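Local atomic coordinates of aldo-keto reductase family 1 member C1 (PDB entry 1QWK), a protein that probably reduces aldehyde or ketone groups with NADPH, as an aldo-keto reductase of the aldose reductase type. Residues M115-S129 with L300-F312. Sequence-based numbering, arbitrary orientation.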
ATOM      1  N   MET A 115       5.422   5.525  -8.727  1.00 15.95           N
ATOM      2  CA  MET A 115       5.226   5.026 -10.089  1.00 15.35           C
ATOM      3  C   MET A 115       6.612   4.880 -10.707  1.00 15.08           C
ATOM      4  O   MET A 115       7.609   5.304 -10.124  1.00 15.57           O
ATOM      5  CB  MET A 115       4.447   6.040 -10.938  1.00 16.17           C
ATOM      6  CG  MET A 115       3.048   6.394 -10.445  1.00 17.45           C
ATOM      7  SD  MET A 115       1.842   5.088 -10.802  1.00 18.39           S
ATOM      8  CE  MET A 115       0.636   5.400  -9.497  1.00 18.37           C
ATOM      9  N   PRO A 116       6.694   4.256 -11.887  1.00 15.08           N
ATOM     10  CA  PRO A 116       7.986   4.089 -12.561  1.00 16.36           C
ATOM     11  C   PRO A 116       8.188   5.174 -13.624  1.00 16.50           C
ATOM     12  O   PRO A 116       9.285   5.329 -14.166  1.00 18.47           O
ATOM     13  CB  PRO A 116       7.861   2.706 -13.189  1.00 16.91           C
ATOM     14  CG  PRO A 116       6.413   2.676 -13.582  1.00 16.33           C
ATOM     15  CD  PRO A 116       5.713   3.263 -12.376  1.00 15.50           C
ATOM     16  N   ALA A 117       7.127   5.932 -13.894  1.00 17.91           N
ATOM     17  CA  ALA A 117       7.133   6.975 -14.923  1.00 16.75           C
ATOM     18  C   ALA A 117       7.243   8.420 -14.442  1.00 16.74           C
ATOM     19  O   ALA A 117       6.360   8.914 -13.741  1.00 17.81           O
ATOM     20  CB  ALA A 117       5.888   6.822 -15.780  1.00 16.16           C
ATOM     21  N   ALA A 118       8.315   9.101 -14.847  1.00 17.60           N
ATOM     22  CA  ALA A 118       8.541  10.490 -14.456  1.00 17.56           C
ATOM     23  C   ALA A 118       7.784  11.481 -15.345  1.00 17.68           C
ATOM     24  O   ALA A 118       7.624  11.265 -16.546  1.00 15.96           O
ATOM     25  CB  ALA A 118      10.041  10.802 -14.488  1.00 17.31           C
ATOM     26  N   PHE A 119       7.333  12.571 -14.729  1.00 16.67           N
ATOM     27  CA  PHE A 119       6.593  13.639 -15.406  1.00 17.57           C
ATOM     28  C   PHE A 119       7.106  14.986 -14.909  1.00 18.84           C
ATOM     29  O   PHE A 119       7.857  15.053 -13.934  1.00 19.88           O
ATOM     30  CB  PHE A 119       5.096  13.564 -15.072  1.00 17.16           C
ATOM     31  CG  PHE A 119       4.338  12.496 -15.814  1.00 17.63           C
ATOM     32  CD1 PHE A 119       3.451  12.839 -16.834  1.00 19.28           C
ATOM     33  CD2 PHE A 119       4.462  11.161 -15.465  1.00 17.40           C
ATOM     34  CE1 PHE A 119       2.701  11.861 -17.489  1.00 18.92           C
ATOM     35  CE2 PHE A 119       3.718  10.176 -16.115  1.00 17.92           C
ATOM     36  CZ  PHE A 119       2.834  10.530 -17.124  1.00 18.84           C
ATOM     37  N   ASN A 120       6.703  16.062 -15.581  1.00 20.34           N
ATOM     38  CA  ASN A 120       7.094  17.397 -15.142  1.00 20.28           C
ATOM     39  C   ASN A 120       6.054  17.806 -14.089  1.00 22.36           C
ATOM     40  O   ASN A 120       5.165  17.024 -13.772  1.00 21.25           O
ATOM     41  CB  ASN A 120       7.114  18.376 -16.325  1.00 19.33           C
ATOM     42  CG  ASN A 120       5.747  18.598 -16.937  1.00 20.82           C
ATOM     43  OD1 ASN A 120       4.853  17.760 -16.822  1.00 20.80           O
ATOM     44  ND2 ASN A 120       5.585  19.733 -17.612  1.00 23.24           N
ATOM     45  N   ASP A 121       6.170  19.022 -13.561  1.00 25.44           N
ATOM     46  CA  ASP A 121       5.280  19.541 -12.514  1.00 28.95           C
ATOM     47  C   ASP A 121       3.768  19.353 -12.665  1.00 28.12           C
ATOM     48  O   ASP A 121       3.104  18.881 -11.740  1.00 27.76           O
ATOM     49  CB  ASP A 121       5.558  21.031 -12.288  1.00 33.19           C
ATOM     50  CG  ASP A 121       6.968  21.296 -11.787  1.00 37.92           C
ATOM     51  OD1 ASP A 121       7.933  20.861 -12.455  1.00 42.65           O
ATOM     52  OD2 ASP A 121       7.114  21.947 -10.730  1.00 40.99           O
ATOM     53  N   ASP A 122       3.204  19.734 -13.806  1.00 27.27           N
ATOM     54  CA  ASP A 122       1.760  19.599 -13.976  1.00 27.50           C
ATOM     55  C   ASP A 122       1.391  18.370 -14.791  1.00 27.86           C
ATOM     56  O   ASP A 122       0.262  18.241 -15.273  1.00 24.55           O
ATOM     57  CB  ASP A 122       1.187  20.853 -14.636  1.00 30.89           C
ATOM     58  CG  ASP A 122       1.501  20.925 -16.107  1.00 31.88           C
ATOM     59  OD1 ASP A 122       2.664  20.671 -16.479  1.00 34.29           O
ATOM     60  OD2 ASP A 122       0.580  21.243 -16.890  1.00 34.42           O
ATOM     61  N   MET A 123       2.353  17.466 -14.930  1.00 24.90           N
ATOM     62  CA  MET A 123       2.155  16.235 -15.674  1.00 24.79           C
ATOM     63  C   MET A 123       1.662  16.482 -17.092  1.00 24.63           C
ATOM     64  O   MET A 123       0.861  15.714 -17.633  1.00 24.81           O
ATOM     65  CB  MET A 123       1.182  15.320 -14.928  1.00 26.32           C
ATOM     66  CG  MET A 123       1.726  14.827 -13.597  1.00 26.44           C
ATOM     67  SD  MET A 123       0.656  13.636 -12.778  1.00 28.46           S
ATOM     68  CE  MET A 123       1.052  12.165 -13.708  1.00 26.97           C
ATOM     69  N   SER A 124       2.142  17.565 -17.694  1.00 23.47           N
ATOM     70  CA  SER A 124       1.760  17.894 -19.061  1.00 22.92           C
ATOM     71  C   SER A 124       2.808  17.351 -20.026  1.00 22.07           C
ATOM     72  O   SER A 124       2.613  17.383 -21.238  1.00 23.06           O
ATOM     73  CB  SER A 124       1.637  19.407 -19.238  1.00 22.60           C
ATOM     74  OG  SER A 124       2.864  20.047 -18.956  1.00 21.37           O
ATOM     75  N   GLU A 125       3.915  16.849 -19.487  1.00 21.17           N
ATOM     76  CA  GLU A 125       4.974  16.304 -20.324  1.00 20.95           C
ATOM     77  C   GLU A 125       5.647  15.100 -19.687  1.00 20.46           C
ATOM     78  O   GLU A 125       5.863  15.066 -18.477  1.00 21.04           O
ATOM     79  CB  GLU A 125       6.023  17.379 -20.624  1.00 22.90           C
ATOM     80  CG  GLU A 125       5.543  18.445 -21.608  1.00 27.03           C
ATOM     81  CD  GLU A 125       6.522  19.589 -21.772  1.00 30.99           C
ATOM     82  OE1 GLU A 125       7.745  19.360 -21.653  1.00 31.00           O
ATOM     83  OE2 GLU A 125       6.067  20.723 -22.040  1.00 33.25           O
ATOM     84  N   HIS A 126       5.957  14.106 -20.511  1.00 18.87           N
ATOM     85  CA  HIS A 126       6.629  12.905 -20.038  1.00 20.07           C
ATOM     86  C   HIS A 126       8.121  13.191 -19.918  1.00 20.81           C
ATOM     87  O   HIS A 126       8.681  13.966 -20.694  1.00 21.02           O
ATOM     88  CB  HIS A 126       6.448  11.755 -21.036  1.00 19.91           C
ATOM     89  CG  HIS A 126       5.026  11.337 -21.237  1.00 23.12           C
ATOM     90  ND1 HIS A 126       4.614  10.607 -22.331  1.00 26.67           N
ATOM     91  CD2 HIS A 126       3.926  11.521 -20.471  1.00 24.88           C
ATOM     92  CE1 HIS A 126       3.320  10.359 -22.229  1.00 25.66           C
ATOM     93  NE2 HIS A 126       2.880  10.902 -21.109  1.00 27.24           N
ATOM     94  N   ILE A 127       8.759  12.583 -18.927  1.00 19.78           N
ATOM     95  CA  ILE A 127      10.199  12.716 -18.768  1.00 20.32           C
ATOM     96  C   ILE A 127      10.689  11.282 -18.887  1.00 20.45           C
ATOM     97  O   ILE A 127      10.434  10.451 -18.014  1.00 20.67           O
ATOM     98  CB  ILE A 127      10.597  13.308 -17.403  1.00 19.22           C
ATOM     99  CG1 ILE A 127      10.098  14.748 -17.297  1.00 22.10           C
ATOM    100  CG2 ILE A 127      12.117  13.282 -17.251  1.00 19.06           C
ATOM    101  CD1 ILE A 127      10.482  15.447 -16.003  1.00 22.33           C
ATOM    102  N   ALA A 128      11.369  10.998 -19.994  1.00 21.88           N
ATOM    103  CA  ALA A 128      11.865   9.661 -20.283  1.00 21.91           C
ATOM    104  C   ALA A 128      13.105   9.272 -19.497  1.00 23.02           C
ATOM    105  O   ALA A 128      14.146   8.967 -20.078  1.00 23.90           O
ATOM    106  CB  ALA A 128      12.137   9.526 -21.780  1.00 25.04           C
ATOM    107  N   SER A 129      12.991   9.276 -18.175  1.00 20.93           N
ATOM    108  CA  SER A 129      14.104   8.895 -17.318  1.00 20.82           C
ATOM    109  C   SER A 129      13.980   7.401 -17.036  1.00 19.32           C
ATOM    110  O   SER A 129      13.039   6.958 -16.380  1.00 20.29           O
ATOM    111  CB  SER A 129      14.056   9.685 -16.009  1.00 21.15           C
ATOM    112  OG  SER A 129      15.217   9.428 -15.230  1.00 24.58           O
ATOM    113  N   LEU A 300      -5.901   1.083 -13.230  1.00 17.49           N
ATOM    114  CA  LEU A 300      -5.149   1.105 -14.472  1.00 16.79           C
ATOM    115  C   LEU A 300      -4.034   2.148 -14.545  1.00 17.18           C
ATOM    116  O   LEU A 300      -3.158   2.045 -15.402  1.00 17.59           O
ATOM    117  CB  LEU A 300      -6.119   1.318 -15.638  1.00 18.31           C
ATOM    118  CG  LEU A 300      -7.332   0.380 -15.658  1.00 23.27           C
ATOM    119  CD1 LEU A 300      -8.236   0.740 -16.825  1.00 24.07           C
ATOM    120  CD2 LEU A 300      -6.867  -1.060 -15.759  1.00 25.14           C
ATOM    121  N   GLN A 301      -4.062   3.141 -13.658  1.00 18.01           N
ATOM    122  CA  GLN A 301      -3.050   4.198 -13.662  1.00 17.95           C
ATOM    123  C   GLN A 301      -2.805   4.604 -15.123  1.00 18.59           C
ATOM    124  O   GLN A 301      -1.655   4.733 -15.556  1.00 18.25           O
ATOM    125  CB  GLN A 301      -1.736   3.689 -13.041  1.00 18.76           C
ATOM    126  CG  GLN A 301      -1.896   2.965 -11.704  1.00 19.82           C
ATOM    127  CD  GLN A 301      -2.415   3.866 -10.585  1.00 20.68           C
ATOM    128  OE1 GLN A 301      -2.626   5.065 -10.780  1.00 22.47           O
ATOM    129  NE2 GLN A 301      -2.619   3.285  -9.403  1.00 20.49           N
ATOM    130  N   ASP A 302      -3.891   4.813 -15.871  1.00 19.54           N
ATOM    131  CA  ASP A 302      -3.798   5.138 -17.298  1.00 19.46           C
ATOM    132  C   ASP A 302      -3.154   6.459 -17.700  1.00 19.20           C
ATOM    133  O   ASP A 302      -2.937   6.698 -18.888  1.00 17.79           O
ATOM    134  CB  ASP A 302      -5.166   4.993 -17.987  1.00 21.78           C
ATOM    135  CG  ASP A 302      -6.228   5.900 -17.406  1.00 25.88           C
ATOM    136  OD1 ASP A 302      -5.890   6.994 -16.917  1.00 27.00           O
ATOM    137  OD2 ASP A 302      -7.416   5.518 -17.462  1.00 31.86           O
ATOM    138  N   PHE A 303      -2.832   7.308 -16.730  1.00 18.02           N
ATOM    139  CA  PHE A 303      -2.154   8.553 -17.057  1.00 19.09           C
ATOM    140  C   PHE A 303      -0.750   8.207 -17.572  1.00 18.67           C
ATOM    141  O   PHE A 303      -0.081   9.045 -18.176  1.00 19.93           O
ATOM    142  CB  PHE A 303      -2.065   9.464 -15.824  1.00 20.27           C
ATOM    143  CG  PHE A 303      -1.287   8.873 -14.679  1.00 22.06           C
ATOM    144  CD1 PHE A 303       0.101   8.973 -14.632  1.00 23.11           C
ATOM    145  CD2 PHE A 303      -1.946   8.224 -13.638  1.00 22.20           C
ATOM    146  CE1 PHE A 303       0.820   8.431 -13.567  1.00 23.53           C
ATOM    147  CE2 PHE A 303      -1.235   7.678 -12.568  1.00 22.32           C
ATOM    148  CZ  PHE A 303       0.150   7.785 -12.532  1.00 22.68           C
ATOM    149  N   MET A 304      -0.307   6.973 -17.332  1.00 18.45           N
ATOM    150  CA  MET A 304       1.008   6.528 -17.794  1.00 18.44           C
ATOM    151  C   MET A 304       0.995   6.112 -19.262  1.00 20.46           C
ATOM    152  O   MET A 304       2.045   5.872 -19.844  1.00 18.60           O
ATOM    153  CB  MET A 304       1.522   5.338 -16.973  1.00 19.13           C
ATOM    154  CG  MET A 304       2.008   5.664 -15.565  1.00 20.59           C
ATOM    155  SD  MET A 304       3.036   4.329 -14.862  1.00 19.77           S
ATOM    156  CE  MET A 304       1.824   3.019 -14.624  1.00 22.17           C
ATOM    157  N   THR A 305      -0.194   6.007 -19.847  1.00 20.59           N
ATOM    158  CA  THR A 305      -0.328   5.609 -21.248  1.00 21.17           C
ATOM    159  C   THR A 305       0.574   6.438 -22.173  1.00 21.39           C
ATOM    160  O   THR A 305       0.521   7.666 -22.162  1.00 21.77           O
ATOM    161  CB  THR A 305      -1.796   5.758 -21.721  1.00 21.08           C
ATOM    162  OG1 THR A 305      -2.652   5.020 -20.843  1.00 22.05           O
ATOM    163  CG2 THR A 305      -1.963   5.225 -23.141  1.00 22.88           C
ATOM    164  N   GLY A 306       1.400   5.761 -22.967  1.00 21.62           N
ATOM    165  CA  GLY A 306       2.278   6.464 -23.886  1.00 21.43           C
ATOM    166  C   GLY A 306       3.657   6.780 -23.344  1.00 21.78           C
ATOM    167  O   GLY A 306       4.569   7.122 -24.099  1.00 22.48           O
ATOM    168  N   HIS A 307       3.820   6.667 -22.032  1.00 19.95           N
ATOM    169  CA  HIS A 307       5.102   6.944 -21.406  1.00 20.49           C
ATOM    170  C   HIS A 307       6.008   5.745 -21.655  1.00 19.72           C
ATOM    171  O   HIS A 307       5.566   4.600 -21.564  1.00 20.34           O
ATOM    172  CB  HIS A 307       4.898   7.164 -19.902  1.00 19.76           C
ATOM    173  CG  HIS A 307       6.088   7.744 -19.206  1.00 17.89           C
ATOM    174  ND1 HIS A 307       7.265   7.049 -19.034  1.00 16.69           N
ATOM    175  CD2 HIS A 307       6.277   8.952 -18.625  1.00 17.45           C
ATOM    176  CE1 HIS A 307       8.128   7.802 -18.374  1.00 16.47           C
ATOM    177  NE2 HIS A 307       7.551   8.963 -18.113  1.00 16.74           N
ATOM    178  N   PRO A 308       7.287   5.990 -21.982  1.00 20.61           N
ATOM    179  CA  PRO A 308       8.214   4.882 -22.235  1.00 20.41           C
ATOM    180  C   PRO A 308       8.365   3.902 -21.071  1.00 20.64           C
ATOM    181  O   PRO A 308       8.744   2.748 -21.273  1.00 21.11           O
ATOM    182  CB  PRO A 308       9.521   5.592 -22.604  1.00 21.87           C
ATOM    183  CG  PRO A 308       9.414   6.915 -21.908  1.00 22.59           C
ATOM    184  CD  PRO A 308       7.966   7.292 -22.107  1.00 20.45           C
ATOM    185  N   GLU A 309       8.072   4.349 -19.853  1.00 18.83           N
ATOM    186  CA  GLU A 309       8.164   3.457 -18.703  1.00 19.09           C
ATOM    187  C   GLU A 309       6.785   3.091 -18.140  1.00 18.54           C
ATOM    188  O   GLU A 309       6.630   2.859 -16.939  1.00 18.68           O
ATOM    189  CB  GLU A 309       9.048   4.075 -17.607  1.00 19.36           C
ATOM    190  CG  GLU A 309      10.527   4.209 -18.004  1.00 17.90           C
ATOM    191  CD  GLU A 309      11.299   2.894 -17.963  1.00 19.77           C
ATOM    192  OE1 GLU A 309      10.678   1.808 -17.923  1.00 17.86           O
ATOM    193  OE2 GLU A 309      12.554   2.940 -17.980  1.00 20.39           O
ATOM    194  N   ASP A 310       5.780   3.049 -19.011  1.00 18.34           N
ATOM    195  CA  ASP A 310       4.435   2.663 -18.587  1.00 18.76           C
ATOM    196  C   ASP A 310       4.525   1.187 -18.200  1.00 19.35           C
ATOM    197  O   ASP A 310       4.729   0.325 -19.051  1.00 19.34           O
ATOM    198  CB  ASP A 310       3.440   2.850 -19.741  1.00 16.59           C
ATOM    199  CG  ASP A 310       2.053   2.341 -19.405  1.00 19.58           C
ATOM    200  OD1 ASP A 310       1.811   1.970 -18.231  1.00 18.01           O
ATOM    201  OD2 ASP A 310       1.195   2.316 -20.313  1.00 17.98           O
ATOM    202  N   ALA A 311       4.372   0.901 -16.910  1.00 18.09           N
ATOM    203  CA  ALA A 311       4.465  -0.471 -16.409  1.00 18.37           C
ATOM    204  C   ALA A 311       3.434  -1.440 -16.984  1.00 17.49           C
ATOM    205  O   ALA A 311       3.683  -2.646 -17.060  1.00 18.31           O
ATOM    206  CB  ALA A 311       4.362  -0.470 -14.879  1.00 18.23           C
ATOM    207  N   PHE A 312       2.279  -0.915 -17.382  1.00 18.26           N
ATOM    208  CA  PHE A 312       1.199  -1.748 -17.913  1.00 19.25           C
ATOM    209  C   PHE A 312       0.980  -1.529 -19.413  1.00 20.88           C
ATOM    210  O   PHE A 312      -0.103  -1.800 -19.933  1.00 22.24           O
ATOM    211  CB  PHE A 312      -0.110  -1.454 -17.162  1.00 19.19           C
ATOM    212  CG  PHE A 312       0.049  -1.322 -15.661  1.00 17.34           C
ATOM    213  CD1 PHE A 312       0.894  -2.170 -14.951  1.00 18.75           C
ATOM    214  CD2 PHE A 312      -0.675  -0.356 -14.960  1.00 19.45           C
ATOM    215  CE1 PHE A 312       1.020  -2.064 -13.562  1.00 18.41           C
ATOM    216  CE2 PHE A 312      -0.559  -0.242 -13.573  1.00 20.73           C
ATOM    217  CZ  PHE A 312       0.291  -1.098 -12.874  1.00 19.39           C
TER
HETATM  218  O   HOH W   1       0.359  10.054 -21.001  1.00 47.61           O
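H307 reaches across to A117, A118 and I127. With CG anti to the backbone N (chi1 -167°), its ring presents one face to A117, whose CB stands over the centre, 3.4 Å from the centroid, a CH-pi contact. Both ring nitrogens are used: NE2 donates to A118 O at 2.8 Å, close to the ring plane, and weakly to I127 O, while ND1 accepts from the backbone N of E309 at 2.9 Å, exactly in plane. A118 O also takes the hairpin bond from I127 N. A phenylalanine in place of this histidine would probably leave A118 O without its second donor and E309 N without its acceptor, and the turn from H307 to D310 less firmly held. H126 runs antiparallel alongside H307, whose CB stands over the centre of the H126 ring, 4.2 Å from its centroid (CH-pi); the two rings themselves meet obliquely. A water joins H126 NE2 to the carbonyls of F303 and T305. Farther along, F303 turns an edge toward the face of F119 in an offset edge-to-face pair, planes at 61°. M123 CE lies over the centre of the F119 ring and touches F303 CD1 at 3.5 Å, and M115 SD makes a Met-aromatic contact 3.6 Å from F303 CZ. The M304 sulfur packs against P116 CD and A117 CB. The contact lays the C-terminal loop of this aldo-keto reductase TIM barrel against the small hairpin beyond strand 110-113. Its M115 end adjoins H114, predicted to bind substrate.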